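Long-range contacts in uncharacterized protein LPG1670 (Legionella pneumophila subsp. pneumophila, PDB 5T2X), which is of unknown function but folds as an all-helical, elongated single chain assigned to the DUF5630 family: residues A[20-25]-A[36-41]; A[42-47]-A[97-102]; A[141-146]-A[181-186]; A[169-174]-A[215-220]; A[199-204]-A[239-244]. One frame throughout, in Å; residues are numbered along the deposited sequence.

Contact 1: A[20-25]-A[36-41]; sequences NIIENL and MLLNNL
A helical hairpin near the N-terminus supplies this contact: helix 15-27 and helix 31-40 run nearly antiparallel, and Ile22 of the first projects between Leu37, Leu38 and Leu41 of the second. The segment axes approach to 10.8 Å and make an angle of 147°, with the backbones nearest at Ile22 and Leu37. Everything that passes between the segments is aliphatic. Ile22 divides its work between two branches. With CG1 anti to the carbonyl carbon (chi1 -56°), the longer branch extends to CD1, which lies 3.7 Å from Leu38 CD2 and also reaches Leu41 CD1 at 4.2 Å. The shorter branch ends in CG2, 3.9 Å from Leu38 CG, so the forked end of Leu38 is touched by both arms of the isoleucine. Leu38 starts off to one side of the interface, and its end swings in to meet them. One turn further along helix 15-27, Leu25 crosses Leu37 at about a right angle, and the two meet through their CD1 methyls, 3.8 Å apart. Ile21 CG2 adds a looser touch on that same Leu37 methyl at 4.2 Å, toward the exposed margin. From neighbouring helices, Ile56 and Tyr49 also pack on Ile22, while Phe59 and Cys60 cover Leu38. Such interlocking of branched aliphatic side chains is typical of an antiparallel helical hairpin laid upon further helices of an all-alpha fold.

Contact 2: A[42-47]-A[97-102]; sequences DLTTLI and GIYFYG
Tyr99 of helix 91-111 reaches across to the N-terminal part of helix 43-52 in a steep helix-helix crossing of an all-alpha fold, with 115° between the segment axes. Its CB already has two neighbours, Ile47 CD1 at 3.9 Å and Leu43 CD2 at 4.0 Å. Because CG stands anti to the backbone N (chi1 168°), the ring is carried out toward helix 43-52. On one ortho position, CD2 lies 3.5 Å from Ile47 CD1, which approaches the ring obliquely; on the other, CD1 meets Leu43 CD2. Further out, CE1 and CZ pass beside Thr44 OG1. The ring is thus flanked by aliphatic groups at its base and by a polar one toward its end. Phe100, the next residue, brings CZ to within 3.6 Å of Ile47 CG2, so the two branches of this isoleucine serve different aromatic rings. At the start of helix 43-52, Asp42 is the N-cap; its OD2 accepts a weak bond from Thr45 N, and its OD1 accepts from Thr45 OG1 at 2.8 Å. The tyrosine itself ends in a hydrogen bond: Tyr99 OH and Thr44 OG1 are 2.7 Å apart, and either oxygen could be the donor.

Contact 3: A[141-146]-A[181-186]; sequences WAYEKY and LNLAIL
Tyr143 and Tyr146 both hold CG anti to the backbone N (chi1 178° and 172°), which sends their rings from helix 132-147 across to the C-terminal end of helix 169-185. There Asn182 differs, with CG anti to its carbonyl carbon, and its side chain runs crosswise to Tyr143. Asn182 CB lies 3.5 Å from Tyr143 CE1, while ND2 is placed over one face of the ring. The phenol then donates from Tyr143 OH to the backbone oxygen Asn182 O at 2.8 Å, coming from above the carbonyl plane. Leu186 approaches from the opposite direction, its CD1 3.4 Å from Tyr143 OH, so the hydroxyl has an apolar neighbour beside its polar bond. These are neighbouring helices of an all-alpha fold, separated in sequence by helix 153-167 and running almost exactly parallel, with 4° between the segment axes. Tyrosines one turn apart span the 11.4 Å between those axes, and helix 153-167 touches both of them through Thr157 and Ser154. Tyr146 CE2 lies 3.6 Å from Leu183 CD2, the methyl approaching the ring obliquely, and the same ring carbon also meets Leu186 CD1. The hydroxyl of Tyr146 gains an indirect hold on the opposite backbone: a water lies 2.6 Å from Tyr146 OH and donates to Leu183 O at 2.8 Å.

Contact 4: A[169-174]-A[215-220]; sequences WTPGYL and SAINNA
Pro171 lays its ring against the backbone and side chains of Ala216, Ile217 and Ala220, and all three ring carbons beyond CA make contact. Its CB meets Ala220 CB at 3.5 Å. CG comes down on the main chain, 3.6 Å from Ala216 O and close to Ile217 CA. CD touches both Ala216 CB at 3.9 Å and Ile217 CG1 at 3.8 Å, the isoleucine running across the proline. The proline sits in the first turn of helix 169-185, where the lack of an amide hydrogen costs no helical bond. With alanines opposite, the segment axes of helices 169-185 and 211-220 come within 8.0 Å at an angle of 61°, a close packing of two helices in the all-alpha fold. Beside the proline, Thr170 CG2 touches Ile217 CD1 at 4.2 Å, and Trp169 CB lies equally near Ala216 CB. The polar ends of these two residues have partners elsewhere: Thr170 OG1 bonds to Ala204 O and Ser213 OG, and Trp169 NE1 to Pro87 O. Phe132 covers both Pro171 and Ala220 from a further helix. The chemistry between the segments is therefore that of apolar close packing, and small side chains and a compact ring let the two backbones draw together.

Contact 5: A[199-204]-A[239-244]; sequences EALLIA and KAISET
Leu201 is the first residue of segment 199-204 to meet helix 237-248, in an antiparallel helix pair of the all-alpha fold. Its CG is anti to the backbone N (chi1 178°), and the branch ending in CD2 reaches onto the opposing helix: Leu201 CD2 lies 3.6 Å from Ala240 O, 3.9 Å from Ala240 CB and 3.7 Å from Ile241 CG1. The same methyl lies 4.0 Å from Thr244 OG1, so one methyl touches Ala240, Ile241 and Thr244, on one face of the opposing helix. The polar atoms it meets are engaged with each other: Thr244 OG1 donates to Ala240 O at 3.0 Å, and Thr244 N reaches this oxygen from the opposite face of its plane. Leu202 follows with a separate touch. Its stem points off to one side, yet the end comes in, and Leu202 CD2 meets Ile241 CD1 at 3.7 Å, the two side chains running crosswise. Of the isoleucine's atoms, CG1 lies nearest Leu201 and CD1 nearest Leu202. Next along the segment, Ile203 packs on Tyr173. The segment axes are almost antiparallel, at 166°. Around this pair, helix 169-185 brings Tyr177 against Leu201 and Thr244, while helix 252-272 brings Tyr259 against Leu202 and Ile241 and offers Lys265 NZ for a salt bridge with Glu199 OE2.

In the fold
The five contacts illustrate how an elongated all-helical chain is assembled from pairings between helices. Contacts 1 and 2 lie on the same side of the chain's centre: their own centres are 17 Å apart, and they touch where Leu38 CD2 meets Leu46 CD1 at 3.8 Å. Contacts 4 and 5, with centres 15 Å apart, also touch, Leu174 CD2 packing 3.7 Å from Ala204 CB. Contact 3 shares helix 169-185 with contact 4, and its nearest atoms come within about 4 Å of contact 5 without touching. Contact 2 approaches contact 4 to about 6 Å between nearest atoms, whereas the centres of contacts 1 and 5 are 50 Å apart. No active site or ligand marks the structure, so the relations are those of packing.

Contact 1: A[20-25]-A[36-41]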
# COMPACT_ATOMS: atom_id res chain seq x y z
N ASN A 20 -21.89 -8.25 -21.79
CA ASN A 20 -23.24 -8.76 -21.59
C ASN A 20 -23.29 -10.28 -21.55
O ASN A 20 -24.21 -10.84 -20.96
CB ASN A 20 -24.17 -8.24 -22.69
CG ASN A 20 -24.32 -6.73 -22.67
OD1 ASN A 20 -24.16 -6.09 -21.63
ND2 ASN A 20 -24.62 -6.16 -23.83
N ILE A 21 -22.31 -10.96 -22.16
CA ILE A 21 -22.30 -12.42 -22.13
C ILE A 21 -22.02 -12.91 -20.72
O ILE A 21 -22.70 -13.83 -20.22
CB ILE A 21 -21.26 -12.96 -23.13
CG1 ILE A 21 -21.67 -12.62 -24.57
CG2 ILE A 21 -21.10 -14.46 -22.96
CD1 ILE A 21 -20.59 -12.90 -25.58
N ILE A 22 -21.04 -12.32 -20.04
CA ILE A 22 -20.73 -12.73 -18.68
C ILE A 22 -21.78 -12.21 -17.71
O ILE A 22 -22.13 -12.88 -16.73
CB ILE A 22 -19.31 -12.29 -18.29
CG1 ILE A 22 -18.29 -12.82 -19.30
CG2 ILE A 22 -18.96 -12.78 -16.89
CD1 ILE A 22 -16.85 -12.62 -18.88
N GLU A 23 -22.30 -11.00 -17.96
CA GLU A 23 -23.35 -10.45 -17.11
C GLU A 23 -24.57 -11.36 -17.08
O GLU A 23 -25.12 -11.64 -16.01
CB GLU A 23 -23.74 -9.05 -17.59
CG GLU A 23 -22.79 -7.94 -17.19
CD GLU A 23 -23.37 -6.57 -17.49
OE1 GLU A 23 -24.56 -6.51 -17.86
OE2 GLU A 23 -22.65 -5.57 -17.34
N ASN A 24 -25.02 -11.82 -18.25
CA ASN A 24 -26.22 -12.64 -18.30
C ASN A 24 -25.99 -14.00 -17.66
O ASN A 24 -26.89 -14.54 -17.01
CB ASN A 24 -26.69 -12.79 -19.75
CG ASN A 24 -27.13 -11.48 -20.36
OD1 ASN A 24 -27.42 -10.51 -19.65
ND2 ASN A 24 -27.20 -11.43 -21.69
N LEU A 25 -24.79 -14.57 -17.82
CA LEU A 25 -24.49 -15.84 -17.18
C LEU A 25 -24.60 -15.73 -15.66
O LEU A 25 -25.08 -16.66 -15.00
CB LEU A 25 -23.09 -16.31 -17.57
CG LEU A 25 -22.90 -16.77 -19.02
CD1 LEU A 25 -21.44 -17.13 -19.28
CD2 LEU A 25 -23.81 -17.95 -19.33
N MSE A 36 -15.83 -19.61 -15.49
CA MSE A 36 -15.01 -20.27 -16.49
C MSE A 36 -14.52 -19.30 -17.56
O MSE A 36 -13.37 -19.35 -17.98
CB MSE A 36 -15.81 -21.41 -17.12
CG MSE A 36 -15.25 -21.97 -18.39
SE MSE A 36 -16.53 -23.21 -19.17
CE MSE A 36 -15.62 -23.57 -20.85
N LEU A 37 -15.41 -18.40 -17.99
CA LEU A 37 -15.04 -17.41 -18.99
C LEU A 37 -14.20 -16.29 -18.39
O LEU A 37 -13.28 -15.78 -19.04
CB LEU A 37 -16.29 -16.83 -19.66
CG LEU A 37 -17.06 -17.76 -20.60
CD1 LEU A 37 -18.23 -17.03 -21.23
CD2 LEU A 37 -16.14 -18.33 -21.66
N LEU A 38 -14.50 -15.90 -17.15
CA LEU A 38 -13.71 -14.86 -16.49
C LEU A 38 -12.26 -15.28 -16.31
O LEU A 38 -11.36 -14.44 -16.39
CB LEU A 38 -14.34 -14.51 -15.13
CG LEU A 38 -15.61 -13.67 -15.17
CD1 LEU A 38 -16.34 -13.72 -13.84
CD2 LEU A 38 -15.28 -12.23 -15.55
N ASN A 39 -12.01 -16.57 -16.08
CA ASN A 39 -10.64 -17.04 -15.91
C ASN A 39 -9.86 -17.04 -17.22
O ASN A 39 -8.62 -16.98 -17.18
CB ASN A 39 -10.64 -18.45 -15.31
CG ASN A 39 -10.90 -18.44 -13.82
OD1 ASN A 39 -10.55 -17.49 -13.12
ND2 ASN A 39 -11.52 -19.51 -13.33
N ASN A 40 -10.54 -17.10 -18.37
CA ASN A 40 -9.83 -17.05 -19.65
C ASN A 40 -9.33 -15.66 -19.98
O ASN A 40 -8.44 -15.52 -20.83
CB ASN A 40 -10.75 -17.55 -20.77
CG ASN A 40 -11.14 -19.00 -20.61
OD1 ASN A 40 -10.39 -19.79 -20.04
ND2 ASN A 40 -12.31 -19.36 -21.13
N LEU A 41 -9.86 -14.63 -19.33
CA LEU A 41 -9.51 -13.26 -19.67
C LEU A 41 -8.10 -12.92 -19.20
O LEU A 41 -7.61 -13.45 -18.20
CB LEU A 41 -10.51 -12.28 -19.05
CG LEU A 41 -11.96 -12.34 -19.53
CD1 LEU A 41 -12.80 -11.35 -18.74
CD2 LEU A 41 -12.04 -12.06 -21.02

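Contact 2: A[42-47]-A[97-102]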
# COMPACT_ATOMS: atom_id res chain seq x y z
N ASP A 42 -7.46 -12.01 -19.93
CA ASP A 42 -6.25 -11.38 -19.42
C ASP A 42 -6.61 -10.42 -18.29
O ASP A 42 -7.74 -9.94 -18.19
CB ASP A 42 -5.52 -10.64 -20.54
CG ASP A 42 -6.44 -9.72 -21.32
OD1 ASP A 42 -7.53 -10.17 -21.73
OD2 ASP A 42 -6.07 -8.54 -21.52
N LEU A 43 -5.62 -10.16 -17.43
CA LEU A 43 -5.88 -9.33 -16.26
C LEU A 43 -6.36 -7.94 -16.65
O LEU A 43 -7.18 -7.35 -15.94
CB LEU A 43 -4.62 -9.25 -15.39
CG LEU A 43 -4.78 -8.54 -14.04
CD1 LEU A 43 -5.97 -9.10 -13.27
CD2 LEU A 43 -3.51 -8.67 -13.22
N THR A 44 -5.86 -7.40 -17.76
CA THR A 44 -6.30 -6.08 -18.20
C THR A 44 -7.80 -6.07 -18.50
O THR A 44 -8.52 -5.17 -18.07
CB THR A 44 -5.51 -5.64 -19.44
OG1 THR A 44 -4.12 -5.54 -19.11
CG2 THR A 44 -6.01 -4.28 -19.93
N THR A 45 -8.27 -7.08 -19.23
CA THR A 45 -9.69 -7.13 -19.59
C THR A 45 -10.55 -7.47 -18.38
O THR A 45 -11.65 -6.93 -18.23
CB THR A 45 -9.90 -8.13 -20.72
OG1 THR A 45 -9.01 -7.83 -21.80
CG2 THR A 45 -11.33 -8.07 -21.22
N LEU A 46 -10.08 -8.38 -17.52
CA LEU A 46 -10.83 -8.73 -16.32
C LEU A 46 -11.07 -7.51 -15.44
O LEU A 46 -12.20 -7.25 -15.01
CB LEU A 46 -10.09 -9.82 -15.54
CG LEU A 46 -10.63 -10.12 -14.14
CD1 LEU A 46 -12.03 -10.70 -14.20
CD2 LEU A 46 -9.69 -11.07 -13.39
N ILE A 47 -10.01 -6.75 -15.17
CA ILE A 47 -10.15 -5.55 -14.34
C ILE A 47 -11.06 -4.54 -15.02
O ILE A 47 -11.91 -3.90 -14.38
CB ILE A 47 -8.77 -4.95 -14.03
CG1 ILE A 47 -7.97 -5.91 -13.15
CG2 ILE A 47 -8.90 -3.59 -13.37
CD1 ILE A 47 -6.59 -5.41 -12.80
N GLY A 97 -4.05 -3.53 -7.26
CA GLY A 97 -3.04 -2.57 -6.85
C GLY A 97 -1.69 -2.83 -7.50
O GLY A 97 -1.00 -1.90 -7.91
N ILE A 98 -1.30 -4.10 -7.59
CA ILE A 98 -0.04 -4.45 -8.25
C ILE A 98 -0.13 -4.15 -9.74
O ILE A 98 0.82 -3.62 -10.34
CB ILE A 98 0.31 -5.93 -7.98
CG1 ILE A 98 0.64 -6.14 -6.51
CG2 ILE A 98 1.46 -6.37 -8.87
CD1 ILE A 98 0.71 -7.60 -6.11
N TYR A 99 -1.26 -4.48 -10.37
CA TYR A 99 -1.40 -4.26 -11.80
C TYR A 99 -1.34 -2.78 -12.14
O TYR A 99 -0.59 -2.36 -13.03
CB TYR A 99 -2.71 -4.88 -12.30
CG TYR A 99 -3.07 -4.45 -13.71
CD1 TYR A 99 -2.51 -5.09 -14.81
CD2 TYR A 99 -3.97 -3.42 -13.93
CE1 TYR A 99 -2.83 -4.70 -16.10
CE2 TYR A 99 -4.30 -3.02 -15.22
CZ TYR A 99 -3.73 -3.66 -16.29
OH TYR A 99 -4.06 -3.27 -17.57
N PHE A 100 -2.14 -1.97 -11.45
CA PHE A 100 -2.16 -0.53 -11.73
C PHE A 100 -0.81 0.11 -11.45
O PHE A 100 -0.41 1.05 -12.15
CB PHE A 100 -3.26 0.15 -10.91
CG PHE A 100 -4.65 -0.11 -11.42
CD1 PHE A 100 -4.91 -0.12 -12.78
CD2 PHE A 100 -5.69 -0.36 -10.53
CE1 PHE A 100 -6.19 -0.37 -13.25
CE2 PHE A 100 -6.97 -0.60 -11.00
CZ PHE A 100 -7.22 -0.61 -12.35
N TYR A 101 -0.08 -0.38 -10.44
CA TYR A 101 1.25 0.14 -10.19
C TYR A 101 2.21 -0.25 -11.31
O TYR A 101 3.08 0.54 -11.69
CB TYR A 101 1.78 -0.34 -8.84
CG TYR A 101 3.10 0.28 -8.47
CD1 TYR A 101 3.17 1.57 -7.96
CD2 TYR A 101 4.29 -0.42 -8.64
CE1 TYR A 101 4.39 2.14 -7.62
CE2 TYR A 101 5.51 0.14 -8.31
CZ TYR A 101 5.55 1.42 -7.80
OH TYR A 101 6.76 1.99 -7.47
N GLY A 102 2.07 -1.46 -11.84
CA GLY A 102 2.88 -1.85 -12.98
C GLY A 102 2.60 -1.01 -14.21
O GLY A 102 3.51 -0.66 -14.96

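Contact 3: A[141-146]-A[181-186]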
# COMPACT_ATOMS: atom_id res chain seq x y z
N TRP A 141 6.02 11.79 -4.55
CA TRP A 141 5.56 12.81 -5.49
C TRP A 141 5.10 14.07 -4.76
O TRP A 141 5.46 15.19 -5.13
CB TRP A 141 4.45 12.25 -6.37
CG TRP A 141 3.63 13.28 -7.09
CD1 TRP A 141 4.01 14.00 -8.18
CD2 TRP A 141 2.29 13.68 -6.78
NE1 TRP A 141 2.99 14.84 -8.56
CE2 TRP A 141 1.93 14.66 -7.72
CE3 TRP A 141 1.37 13.31 -5.79
CZ2 TRP A 141 0.68 15.28 -7.71
CZ3 TRP A 141 0.13 13.93 -5.78
CH2 TRP A 141 -0.20 14.90 -6.73
N ALA A 142 4.29 13.90 -3.72
CA ALA A 142 3.79 15.05 -2.99
C ALA A 142 4.90 15.72 -2.18
O ALA A 142 4.86 16.94 -1.98
CB ALA A 142 2.64 14.64 -2.07
N TYR A 143 5.89 14.96 -1.72
CA TYR A 143 6.98 15.55 -0.96
C TYR A 143 7.85 16.44 -1.84
O TYR A 143 8.26 17.53 -1.41
CB TYR A 143 7.83 14.46 -0.30
CG TYR A 143 9.00 15.02 0.47
CD1 TYR A 143 8.82 15.63 1.70
CD2 TYR A 143 10.30 14.94 -0.04
CE1 TYR A 143 9.89 16.14 2.41
CE2 TYR A 143 11.37 15.45 0.67
CZ TYR A 143 11.16 16.05 1.89
OH TYR A 143 12.23 16.56 2.60
N GLU A 144 8.14 16.00 -3.06
CA GLU A 144 8.92 16.83 -3.97
C GLU A 144 8.15 18.08 -4.37
O GLU A 144 8.74 19.15 -4.56
CB GLU A 144 9.32 16.02 -5.21
CG GLU A 144 10.26 14.85 -4.90
CD GLU A 144 11.58 15.30 -4.30
OE1 GLU A 144 12.05 16.41 -4.62
OE2 GLU A 144 12.15 14.54 -3.49
N LYS A 145 6.82 17.97 -4.51
CA LYS A 145 6.00 19.15 -4.73
C LYS A 145 6.10 20.11 -3.55
O LYS A 145 6.25 21.32 -3.73
CB LYS A 145 4.54 18.74 -4.96
CG LYS A 145 4.29 17.97 -6.24
CD LYS A 145 4.05 18.89 -7.41
CE LYS A 145 3.77 18.12 -8.68
NZ LYS A 145 3.54 19.02 -9.84
N TYR A 146 6.02 19.57 -2.33
CA TYR A 146 6.15 20.40 -1.14
C TYR A 146 7.55 20.99 -1.04
O TYR A 146 7.72 22.15 -0.67
CB TYR A 146 5.82 19.57 0.10
CG TYR A 146 6.11 20.25 1.42
CD1 TYR A 146 5.48 21.43 1.77
CD2 TYR A 146 7.01 19.70 2.32
CE1 TYR A 146 5.74 22.05 2.97
CE2 TYR A 146 7.28 20.31 3.53
CZ TYR A 146 6.64 21.49 3.85
OH TYR A 146 6.90 22.10 5.05
N LEU A 181 10.29 12.28 9.13
CA LEU A 181 11.68 12.75 9.12
C LEU A 181 11.92 13.72 7.97
O LEU A 181 12.55 14.76 8.15
CB LEU A 181 12.64 11.56 9.03
CG LEU A 181 12.73 10.57 10.19
CD1 LEU A 181 13.87 9.60 9.94
CD2 LEU A 181 12.91 11.29 11.51
N ASN A 182 11.43 13.38 6.78
CA ASN A 182 11.62 14.25 5.62
C ASN A 182 10.88 15.57 5.79
O ASN A 182 11.34 16.60 5.29
CB ASN A 182 11.16 13.54 4.35
CG ASN A 182 12.02 12.34 4.02
OD1 ASN A 182 12.92 11.97 4.78
ND2 ASN A 182 11.76 11.72 2.87
N LEU A 183 9.74 15.57 6.48
CA LEU A 183 9.04 16.82 6.73
C LEU A 183 9.73 17.64 7.82
O LEU A 183 9.69 18.87 7.78
CB LEU A 183 7.58 16.54 7.12
CG LEU A 183 6.67 16.02 6.00
CD1 LEU A 183 5.29 15.70 6.53
CD2 LEU A 183 6.59 17.03 4.87
N ALA A 184 10.37 16.97 8.78
CA ALA A 184 11.11 17.69 9.82
C ALA A 184 12.32 18.41 9.24
O ALA A 184 12.72 19.46 9.76
CB ALA A 184 11.54 16.72 10.92
N ILE A 185 12.93 17.86 8.19
CA ILE A 185 14.09 18.50 7.57
C ILE A 185 13.72 19.87 7.01
O ILE A 185 14.49 20.83 7.12
CB ILE A 185 14.69 17.58 6.49
CG1 ILE A 185 15.19 16.28 7.11
CG2 ILE A 185 15.81 18.29 5.75
CD1 ILE A 185 16.23 16.47 8.19
N LEU A 186 12.54 19.98 6.41
CA LEU A 186 12.09 21.22 5.79
C LEU A 186 11.28 22.10 6.73
O LEU A 186 10.82 23.17 6.32
CB LEU A 186 11.25 20.90 4.54
CG LEU A 186 11.92 20.03 3.49
CD1 LEU A 186 10.96 19.73 2.34
CD2 LEU A 186 13.19 20.68 2.97
O HOH W 1 7.64 20.55 7.04

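Contact 4: A[169-174]-A[215-220]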
# COMPACT_ATOMS: atom_id res chain seq x y z
N TRP A 169 0.88 -2.50 7.88
CA TRP A 169 1.56 -3.01 9.09
C TRP A 169 2.91 -2.31 9.25
O TRP A 169 2.95 -1.07 9.24
CB TRP A 169 1.63 -4.53 8.98
CG TRP A 169 0.30 -5.20 9.09
CD1 TRP A 169 -0.62 -5.37 8.09
CD2 TRP A 169 -0.26 -5.81 10.26
NE1 TRP A 169 -1.72 -6.04 8.57
CE2 TRP A 169 -1.53 -6.32 9.90
CE3 TRP A 169 0.18 -5.97 11.57
CZ2 TRP A 169 -2.35 -6.98 10.81
CZ3 TRP A 169 -0.64 -6.62 12.48
CH2 TRP A 169 -1.89 -7.12 12.09
N THR A 170 4.02 -3.04 9.40
CA THR A 170 5.30 -2.41 9.71
C THR A 170 5.82 -1.55 8.55
O THR A 170 6.23 -0.41 8.81
CB THR A 170 6.32 -3.47 10.14
OG1 THR A 170 5.97 -3.97 11.43
CG2 THR A 170 7.73 -2.90 10.17
N PRO A 171 5.85 -2.02 7.30
CA PRO A 171 6.31 -1.13 6.22
C PRO A 171 5.47 0.12 6.08
O PRO A 171 5.99 1.16 5.66
CB PRO A 171 6.21 -2.02 4.97
CG PRO A 171 6.36 -3.40 5.49
CD PRO A 171 5.64 -3.40 6.80
N GLY A 172 4.18 0.06 6.42
CA GLY A 172 3.36 1.26 6.39
C GLY A 172 3.79 2.28 7.43
O GLY A 172 3.95 3.47 7.13
N TYR A 173 3.99 1.82 8.67
CA TYR A 173 4.42 2.74 9.72
C TYR A 173 5.86 3.20 9.52
O TYR A 173 6.21 4.31 9.93
CB TYR A 173 4.25 2.08 11.09
CG TYR A 173 2.82 2.13 11.59
CD1 TYR A 173 2.35 3.23 12.30
CD2 TYR A 173 1.94 1.09 11.33
CE1 TYR A 173 1.05 3.28 12.75
CE2 TYR A 173 0.64 1.13 11.78
CZ TYR A 173 0.19 2.23 12.49
OH TYR A 173 -1.11 2.28 12.93
N LEU A 174 6.70 2.37 8.89
CA LEU A 174 8.03 2.84 8.54
C LEU A 174 7.98 3.93 7.48
O LEU A 174 8.80 4.86 7.51
CB LEU A 174 8.89 1.67 8.06
CG LEU A 174 9.42 0.74 9.15
CD1 LEU A 174 10.31 -0.34 8.56
CD2 LEU A 174 10.18 1.54 10.20
N SER A 215 4.43 -10.79 6.24
CA SER A 215 4.06 -10.84 4.83
C SER A 215 4.12 -9.45 4.20
O SER A 215 4.50 -9.31 3.03
CB SER A 215 2.66 -11.44 4.68
OG SER A 215 2.64 -12.79 5.13
N ALA A 216 3.75 -8.41 4.95
CA ALA A 216 3.83 -7.05 4.43
C ALA A 216 5.28 -6.66 4.17
O ALA A 216 5.58 -5.99 3.17
CB ALA A 216 3.17 -6.08 5.40
N ILE A 217 6.19 -7.06 5.06
CA ILE A 217 7.61 -6.78 4.85
C ILE A 217 8.11 -7.51 3.61
O ILE A 217 8.95 -7.00 2.86
CB ILE A 217 8.43 -7.16 6.10
CG1 ILE A 217 7.98 -6.32 7.30
CG2 ILE A 217 9.92 -6.97 5.85
CD1 ILE A 217 8.64 -6.72 8.60
N ASN A 218 7.59 -8.72 3.37
CA ASN A 218 7.96 -9.46 2.17
C ASN A 218 7.54 -8.72 0.91
O ASN A 218 8.34 -8.52 -0.01
CB ASN A 218 7.34 -10.86 2.21
CG ASN A 218 7.52 -11.62 0.92
OD1 ASN A 218 8.55 -12.26 0.70
ND2 ASN A 218 6.52 -11.56 0.05
N ASN A 219 6.28 -8.28 0.86
CA ASN A 219 5.77 -7.61 -0.34
C ASN A 219 6.41 -6.24 -0.53
O ASN A 219 6.79 -5.88 -1.65
CB ASN A 219 4.25 -7.47 -0.27
CG ASN A 219 3.54 -8.81 -0.31
OD1 ASN A 219 4.17 -9.86 -0.17
ND2 ASN A 219 2.23 -8.78 -0.49
N ALA A 220 6.53 -5.46 0.55
CA ALA A 220 6.95 -4.07 0.41
C ALA A 220 8.37 -3.95 -0.11
O ALA A 220 8.68 -3.05 -0.90
CB ALA A 220 6.80 -3.35 1.75

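Contact 5: A[199-204]-A[239-244]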
# COMPACT_ATOMS: atom_id res chain seq x y z
N GLU A 199 6.87 7.83 17.32
CA GLU A 199 5.71 6.99 17.61
C GLU A 199 5.47 5.97 16.50
O GLU A 199 5.26 4.78 16.77
CB GLU A 199 4.47 7.86 17.81
CG GLU A 199 3.19 7.08 18.05
CD GLU A 199 1.99 7.99 18.24
OE1 GLU A 199 2.19 9.19 18.50
OE2 GLU A 199 0.85 7.49 18.13
N ALA A 200 5.52 6.42 15.24
CA ALA A 200 5.33 5.50 14.13
C ALA A 200 6.47 4.49 14.04
O ALA A 200 6.26 3.34 13.66
CB ALA A 200 5.21 6.28 12.82
N LEU A 201 7.69 4.91 14.38
CA LEU A 201 8.82 3.99 14.37
C LEU A 201 8.67 2.92 15.44
O LEU A 201 8.96 1.74 15.20
CB LEU A 201 10.13 4.76 14.55
CG LEU A 201 11.42 3.93 14.60
CD1 LEU A 201 11.57 3.10 13.34
CD2 LEU A 201 12.62 4.84 14.78
N LEU A 202 8.20 3.31 16.63
CA LEU A 202 7.99 2.33 17.69
C LEU A 202 6.87 1.36 17.34
O LEU A 202 6.99 0.16 17.59
CB LEU A 202 7.69 3.05 19.01
CG LEU A 202 8.81 3.92 19.59
CD1 LEU A 202 8.36 4.62 20.86
CD2 LEU A 202 10.06 3.09 19.85
N ILE A 203 5.78 1.87 16.76
CA ILE A 203 4.68 1.00 16.36
C ILE A 203 5.15 0.01 15.30
O ILE A 203 4.77 -1.17 15.33
CB ILE A 203 3.48 1.83 15.88
CG1 ILE A 203 2.93 2.69 17.01
CG2 ILE A 203 2.39 0.93 15.32
CD1 ILE A 203 1.83 3.64 16.59
N ALA A 204 5.98 0.47 14.37
CA ALA A 204 6.49 -0.42 13.33
C ALA A 204 7.29 -1.57 13.93
O ALA A 204 7.23 -2.70 13.43
CB ALA A 204 7.34 0.36 12.33
N LYS A 239 19.27 1.71 16.71
CA LYS A 239 20.00 2.81 16.08
C LYS A 239 19.04 3.86 15.54
O LYS A 239 19.27 5.07 15.71
CB LYS A 239 20.90 2.28 14.97
CG LYS A 239 22.06 1.42 15.45
CD LYS A 239 23.25 2.28 15.84
CE LYS A 239 24.50 1.42 16.02
NZ LYS A 239 25.74 2.25 16.02
N ALA A 240 17.96 3.43 14.88
CA ALA A 240 17.01 4.38 14.32
C ALA A 240 16.21 5.08 15.41
O ALA A 240 15.92 6.27 15.31
CB ALA A 240 16.07 3.67 13.34
N ILE A 241 15.85 4.35 16.47
CA ILE A 241 15.13 4.96 17.58
C ILE A 241 16.00 5.99 18.28
O ILE A 241 15.54 7.08 18.62
CB ILE A 241 14.64 3.87 18.55
CG1 ILE A 241 13.62 2.95 17.86
CG2 ILE A 241 14.03 4.49 19.80
CD1 ILE A 241 13.25 1.73 18.67
N SER A 242 17.28 5.66 18.49
CA SER A 242 18.16 6.57 19.21
C SER A 242 18.42 7.84 18.42
O SER A 242 18.45 8.94 18.99
CB SER A 242 19.48 5.87 19.55
OG SER A 242 19.26 4.78 20.43
N GLU A 243 18.60 7.72 17.10
CA GLU A 243 18.88 8.91 16.29
C GLU A 243 17.65 9.81 16.17
O GLU A 243 17.80 11.03 16.06
CB GLU A 243 19.38 8.50 14.91
CG GLU A 243 20.77 7.89 14.92
CD GLU A 243 21.36 7.76 13.53
OE1 GLU A 243 22.42 7.11 13.39
OE2 GLU A 243 20.77 8.32 12.58
N THR A 244 16.45 9.23 16.18
CA THR A 244 15.24 10.05 16.15
C THR A 244 15.10 10.86 17.43
O THR A 244 14.70 12.03 17.39
CB THR A 244 14.01 9.16 15.93
OG1 THR A 244 14.11 8.51 14.66
CG2 THR A 244 12.74 9.99 15.97